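Local coordinates for Lmo0812 protein (Listeria monocytogenes serovar 1/2a, PDB 4YF1) that probably acts as an HD-domain phosphohydrolase, perhaps removing the 3'-diphosphate from guanosine 3',5'-bis(diphosphate), at residues E112-I117 with Y163-S168; N159-G164 with P172-Y177. All blocks are in the same frame, centred on the assembly; numbering follows the deposited sequence. Where two conformers were deposited one is given.

Interaction 1. Residues E112-I117 with Y163-S168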
loop_
_atom_site.group_PDB
_atom_site.type_symbol
_atom_site.label_atom_id
_atom_site.label_comp_id
_atom_site.label_asym_id
_atom_site.label_seq_id
_atom_site.Cartn_x
_atom_site.Cartn_y
_atom_site.Cartn_z
ATOM N N GLU A 112 -12.353 10.641 6.456
ATOM C CA GLU A 112 -11.427 9.579 5.999
ATOM C C GLU A 112 -12.171 8.272 5.712
ATOM O O GLU A 112 -11.979 7.635 4.637
ATOM C CB GLU A 112 -10.330 9.329 7.015
ATOM C CG GLU A 112 -9.450 10.567 7.187
ATOM C CD GLU A 112 -8.335 10.382 8.175
ATOM O OE1 GLU A 112 -8.396 9.443 9.007
ATOM O OE2 GLU A 112 -7.387 11.205 8.144
ATOM N N GLU A 113 -13.035 7.881 6.648
ATOM C CA GLU A 113 -13.825 6.635 6.492
ATOM C C GLU A 113 -14.717 6.700 5.285
ATOM O O GLU A 113 -14.849 5.695 4.578
ATOM C CB GLU A 113 -14.622 6.365 7.772
ATOM C CG GLU A 113 -13.685 6.168 8.971
ATOM C CD GLU A 113 -14.369 6.190 10.324
ATOM O OE1 GLU A 113 -15.322 6.988 10.530
ATOM O OE2 GLU A 113 -13.894 5.430 11.202
ATOM N N LYS A 114 -15.353 7.845 5.056
ATOM C CA LYS A 114 -16.205 8.037 3.855
ATOM C C LYS A 114 -15.367 7.954 2.590
ATOM O O LYS A 114 -15.721 7.285 1.630
ATOM C CB LYS A 114 -16.890 9.402 3.900
ATOM C CG LYS A 114 -17.931 9.526 4.998
ATOM C CD LYS A 114 -18.371 10.955 5.158
ATOM C CE LYS A 114 -19.609 11.110 6.047
ATOM N NZ LYS A 114 -20.838 11.099 5.199
ATOM N N ALA A 115 -14.193 8.563 2.627
ATOM C CA ALA A 115 -13.346 8.592 1.433
ATOM C C ALA A 115 -12.867 7.198 1.022
ATOM O O ALA A 115 -12.757 6.909 -0.173
ATOM C CB ALA A 115 -12.156 9.529 1.640
ATOM N N LEU A 116 -12.592 6.339 2.004
ATOM C CA LEU A 116 -12.131 4.988 1.717
ATOM C C LEU A 116 -13.187 4.197 0.957
ATOM O O LEU A 116 -12.880 3.450 -0.011
ATOM C CB LEU A 116 -11.825 4.277 3.007
ATOM C CG LEU A 116 -10.512 4.782 3.606
ATOM C CD1 LEU A 116 -10.515 4.437 5.093
ATOM C CD2 LEU A 116 -9.334 4.154 2.878
ATOM N N ILE A 117 -14.421 4.370 1.391
ATOM C CA ILE A 117 -15.551 3.671 0.739
ATOM C C ILE A 117 -15.791 4.239 -0.656
ATOM O O ILE A 117 -15.955 3.463 -1.607
ATOM C CB ILE A 117 -16.845 3.777 1.565
ATOM C CG1 ILE A 117 -16.690 3.010 2.879
ATOM C CG2 ILE A 117 -18.045 3.218 0.755
ATOM C CD1 ILE A 117 -17.792 3.216 3.908
ATOM N N TYR A 163 -23.449 13.199 3.683
ATOM C CA TYR A 163 -24.140 13.445 4.937
ATOM C C TYR A 163 -23.178 13.880 6.051
ATOM O O TYR A 163 -22.204 13.195 6.346
ATOM C CB TYR A 163 -24.914 12.218 5.403
ATOM C CG TYR A 163 -25.817 12.519 6.594
ATOM C CD1 TYR A 163 -27.036 13.181 6.409
ATOM C CD2 TYR A 163 -25.455 12.161 7.892
ATOM C CE1 TYR A 163 -27.866 13.496 7.489
ATOM C CE2 TYR A 163 -26.280 12.457 8.980
ATOM C CZ TYR A 163 -27.482 13.124 8.767
ATOM O OH TYR A 163 -28.302 13.441 9.816
ATOM N N GLY A 164 -23.464 15.034 6.620
ATOM C CA GLY A 164 -22.677 15.581 7.729
ATOM C C GLY A 164 -21.381 16.258 7.342
ATOM O O GLY A 164 -20.651 16.746 8.219
ATOM N N LEU A 165 -21.075 16.326 6.056
ATOM C CA LEU A 165 -19.860 16.989 5.644
ATOM C C LEU A 165 -20.131 18.451 5.284
ATOM O O LEU A 165 -21.189 18.787 4.753
ATOM C CB LEU A 165 -19.247 16.283 4.441
ATOM C CG LEU A 165 -18.664 14.885 4.622
ATOM C CD1 LEU A 165 -18.075 14.441 3.281
ATOM C CD2 LEU A 165 -17.613 14.849 5.712
ATOM N N ASN A 166 -19.163 19.314 5.580
ATOM C CA ASN A 166 -19.236 20.712 5.186
ATOM C C ASN A 166 -18.867 20.786 3.692
ATOM O O ASN A 166 -18.007 20.030 3.232
ATOM C CB ASN A 166 -18.264 21.547 6.018
ATOM C CG ASN A 166 -18.613 21.542 7.498
ATOM O OD1 ASN A 166 -19.789 21.561 7.872
ATOM N ND2 ASN A 166 -17.592 21.538 8.349
ATOM N N PRO A 167 -19.528 21.665 2.918
ATOM C CA PRO A 167 -19.200 21.768 1.488
ATOM C C PRO A 167 -17.703 21.909 1.138
ATOM O O PRO A 167 -17.259 21.345 0.134
ATOM C CB PRO A 167 -19.986 23.008 1.050
ATOM C CG PRO A 167 -21.207 22.965 1.906
ATOM C CD PRO A 167 -20.740 22.447 3.249
ATOM N N SER A 168 -16.928 22.598 1.970
ATOM C CA SER A 168 -15.499 22.791 1.692
ATOM C C SER A 168 -14.626 21.525 1.830
ATOM O O SER A 168 -13.517 21.494 1.314
ATOM C CB SER A 168 -14.925 23.895 2.596
ATOM O OG SER A 168 -14.873 23.468 3.950
#
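Within this all-helical protein of the HD-domain family, K114 on helix 111-132 holds the loop that joins helix 147-160 to helix 172-184, through the backbone of Y163 and the side chain of L165. The contact is small and partly buried, with 132 Å² covered between the two segments. K114 CB points from its helix toward the loop. The chain runs nearly straight as far as CE and then bends at the last torsion (chi4 -93°), which turns the ammonium group onto the loop backbone. There K114 NZ donates to Y163 O at 2.8 Å. The nitrogen lies in the carbonyl plane on a lone pair, with a C=O...N angle of 136°. The same NZ also bonds to the carbonyl oxygens of V106 and R107 of helix 95-108, and probably to M161 O. Four carbonyls thus gather round three N-H groups, so at least one hydrogen must be shared or one bond weaker. This cluster probably favours the charged form of the lysine. It links three parts of the fold: helix 111-132, helix 95-108 and the loop after helix 147-160. Y163 contributes mainly its backbone. Its CB is 4.2 Å from K114 NZ, but the ring leads away from the helix. L165 supplies the apolar half of the contact. L165 CB points toward the helix, and its side chain and the lysine chain run past each other in opposite directions. The branched end of L165 packs alongside the lysine methylenes, with L165 CG, CD1 and CD2 each 4.0 Å from K114 CD.

Interaction 2. Residues N159-G164 with P172-Y177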
loop_
_atom_site.group_PDB
_atom_site.type_symbol
_atom_site.label_atom_id
_atom_site.label_comp_id
_atom_site.label_asym_id
_atom_site.label_seq_id
_atom_site.Cartn_x
_atom_site.Cartn_y
_atom_site.Cartn_z
ATOM N N ASN A 159 -26.112 8.779 -2.401
ATOM C CA ASN A 159 -27.028 9.629 -1.627
ATOM C C ASN A 159 -26.697 9.801 -0.155
ATOM O O ASN A 159 -27.346 10.586 0.509
ATOM C CB ASN A 159 -28.463 9.121 -1.789
ATOM C CG ASN A 159 -28.956 9.308 -3.203
ATOM O OD1 ASN A 159 -28.501 10.222 -3.885
ATOM N ND2 ASN A 159 -29.836 8.439 -3.669
ATOM N N ASN A 160 -25.706 9.077 0.342
ATOM C CA ASN A 160 -25.342 9.177 1.761
ATOM C C ASN A 160 -23.916 9.671 2.010
ATOM O O ASN A 160 -23.629 10.190 3.106
ATOM C CB ASN A 160 -25.585 7.826 2.438
ATOM C CG ASN A 160 -27.060 7.574 2.696
ATOM O OD1 ASN A 160 -27.621 8.086 3.654
ATOM N ND2 ASN A 160 -27.700 6.796 1.825
HETATM N N MSE A 161 -23.066 9.616 0.984
HETATM C CA MSE A 161 -21.635 9.981 1.160
HETATM C C MSE A 161 -21.398 11.408 1.632
HETATM O O MSE A 161 -20.409 11.655 2.335
HETATM C CB MSE A 161 -20.827 9.672 -0.089
HETATM C CG MSE A 161 -21.264 10.558 -1.257
HETATM SE SE MSE A 161 -20.351 10.055 -2.907
HETATM C CE MSE A 161 -21.177 11.439 -3.995
ATOM N N GLU A 162 -22.280 12.347 1.279
ATOM C CA GLU A 162 -22.105 13.767 1.734
ATOM C C GLU A 162 -22.711 14.120 3.096
ATOM O O GLU A 162 -22.426 15.205 3.646
ATOM C CB GLU A 162 -22.655 14.737 0.684
ATOM C CG GLU A 162 -21.927 14.625 -0.646
ATOM C CD GLU A 162 -22.304 15.719 -1.632
ATOM O OE1 GLU A 162 -23.236 16.515 -1.354
ATOM O OE2 GLU A 162 -21.636 15.796 -2.678
ATOM N N TYR A 163 -23.449 13.199 3.683
ATOM C CA TYR A 163 -24.140 13.445 4.937
ATOM C C TYR A 163 -23.178 13.880 6.051
ATOM O O TYR A 163 -22.204 13.195 6.346
ATOM C CB TYR A 163 -24.914 12.218 5.403
ATOM C CG TYR A 163 -25.817 12.519 6.594
ATOM C CD1 TYR A 163 -27.036 13.181 6.409
ATOM C CD2 TYR A 163 -25.455 12.161 7.892
ATOM C CE1 TYR A 163 -27.866 13.496 7.489
ATOM C CE2 TYR A 163 -26.280 12.457 8.980
ATOM C CZ TYR A 163 -27.482 13.124 8.767
ATOM O OH TYR A 163 -28.302 13.441 9.816
ATOM N N GLY A 164 -23.464 15.034 6.620
ATOM C CA GLY A 164 -22.677 15.581 7.729
ATOM C C GLY A 164 -21.381 16.258 7.342
ATOM O O GLY A 164 -20.651 16.746 8.219
ATOM N N PRO A 172 -13.209 16.319 -4.526
ATOM C CA PRO A 172 -13.657 16.368 -5.923
ATOM C C PRO A 172 -14.018 14.990 -6.488
ATOM O O PRO A 172 -14.944 14.898 -7.273
ATOM C CB PRO A 172 -12.445 16.941 -6.658
ATOM C CG PRO A 172 -11.782 17.837 -5.642
ATOM C CD PRO A 172 -12.018 17.182 -4.301
ATOM N N PHE A 173 -13.321 13.927 -6.077
ATOM C CA PHE A 173 -13.639 12.598 -6.603
ATOM C C PHE A 173 -15.036 12.105 -6.233
ATOM O O PHE A 173 -15.552 11.217 -6.923
ATOM C CB PHE A 173 -12.551 11.535 -6.327
ATOM C CG PHE A 173 -12.505 11.001 -4.912
ATOM C CD1 PHE A 173 -13.295 9.915 -4.523
ATOM C CD2 PHE A 173 -11.594 11.531 -3.979
ATOM C CE1 PHE A 173 -13.216 9.368 -3.249
ATOM C CE2 PHE A 173 -11.516 10.992 -2.706
ATOM C CZ PHE A 173 -12.322 9.926 -2.317
ATOM N N PHE A 174 -15.668 12.688 -5.201
ATOM C CA PHE A 174 -17.060 12.291 -4.825
ATOM C C PHE A 174 -18.005 12.605 -6.003
ATOM O O PHE A 174 -18.897 11.813 -6.308
ATOM C CB PHE A 174 -17.532 13.018 -3.558
ATOM C CG PHE A 174 -17.102 12.377 -2.262
ATOM C CD1 PHE A 174 -15.902 11.712 -2.135
ATOM C CD2 PHE A 174 -17.897 12.527 -1.121
ATOM C CE1 PHE A 174 -15.528 11.160 -0.932
ATOM C CE2 PHE A 174 -17.535 11.948 0.084
ATOM C CZ PHE A 174 -16.355 11.271 0.178
ATOM N N ASP A 175 -17.766 13.748 -6.658
ATOM C CA ASP A 175 -18.537 14.191 -7.828
ATOM C C ASP A 175 -18.348 13.230 -9.017
ATOM O O ASP A 175 -19.297 12.975 -9.760
ATOM C CB ASP A 175 -18.139 15.627 -8.239
ATOM C CG ASP A 175 -18.435 16.669 -7.148
ATOM O OD1 ASP A 175 -19.416 16.480 -6.398
ATOM O OD2 ASP A 175 -17.691 17.678 -7.045
ATOM N N GLU A 176 -17.139 12.688 -9.177
ATOM C CA GLU A 176 -16.848 11.725 -10.258
ATOM C C GLU A 176 -17.665 10.456 -10.017
ATOM O O GLU A 176 -18.220 9.877 -10.946
ATOM C CB GLU A 176 -15.390 11.282 -10.354
ATOM C CG GLU A 176 -14.403 12.350 -10.704
ATOM C CD GLU A 176 -12.975 11.845 -10.624
ATOM O OE1 GLU A 176 -12.676 10.796 -11.260
ATOM O OE2 GLU A 176 -12.164 12.527 -9.944
ATOM N N TYR A 177 -17.699 10.011 -8.772
ATOM C CA TYR A 177 -18.518 8.831 -8.452
ATOM C C TYR A 177 -19.999 9.107 -8.711
ATOM O O TYR A 177 -20.685 8.243 -9.298
ATOM C CB TYR A 177 -18.311 8.370 -7.030
ATOM C CG TYR A 177 -19.178 7.208 -6.633
ATOM C CD1 TYR A 177 -18.934 5.947 -7.134
ATOM C CD2 TYR A 177 -20.235 7.369 -5.756
ATOM C CE1 TYR A 177 -19.715 4.871 -6.755
ATOM C CE2 TYR A 177 -21.031 6.291 -5.368
ATOM C CZ TYR A 177 -20.755 5.052 -5.879
ATOM O OH TYR A 177 -21.509 3.982 -5.510
HETATM O O HOH W 1 -20.162 14.819 -4.512
#
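M161, modelled as selenomethionine, packs against F174 and Y177 where the type I turn N160-Y163, following helix 147-160, meets helix 172-184. This is the tight, buried part of the contact. M161 CG sits between the backbone N and the carbonyl carbon (chi1 66°), and beyond it the chain is extended. That shape lays the side chain along F174, the two running in opposite directions. M161 CG is 3.9 Å from F174 CD2. The selenium approaches the F174 ring obliquely, with M161 SE 4.5 Å from the ring centroid and 35° off its normal. M161 SE also lies 3.9 Å from Y177 CD2, in a second oblique Met-aromatic contact. The methyl end reaches the helix backbone, with M161 CE 3.3 Å from F174 O. The carbonyl of M161 lies at the edge of the F174 ring, near its plane, with M161 O 3.7 Å from F174 CE2. V118 of helix 111-132 and V106 of helix 95-108 also touch M161, and the hydroxyl of Y177 bonds to N154. The outer side is looser and polar. There E162 OE2 and D175 OD1 stand 4.4 Å apart, two like charges that do not bond directly. A water modelled between them donates to both, but D175 has two deposited conformers, so this bridge is doubtful. The chemistry implies that the two segments are held by apolar and selenium-aromatic packing, while the facing carboxylates, if both are charged, would repel each other, and water between them could ease this.

Interactions 1 and 2 lie side by side, their centres about 7 Å apart, on the same side of the chain's centre. They share Y163 and G164, because N159-G164 runs straight into Y163-S168. Along the chain, helix 111-132 comes first, then helix 147-160 with the loop after it, then helix 172-184. K114 NZ joins the two contacts, lying 2.9 Å from M161 O. L165 and F174 touch as well, and the ring of F173 packs on the backbone of A115. The loop is thus fixed to an earlier helix of the HD domain and to the last helix of the chain, which ties the C-terminal helices to the bundle.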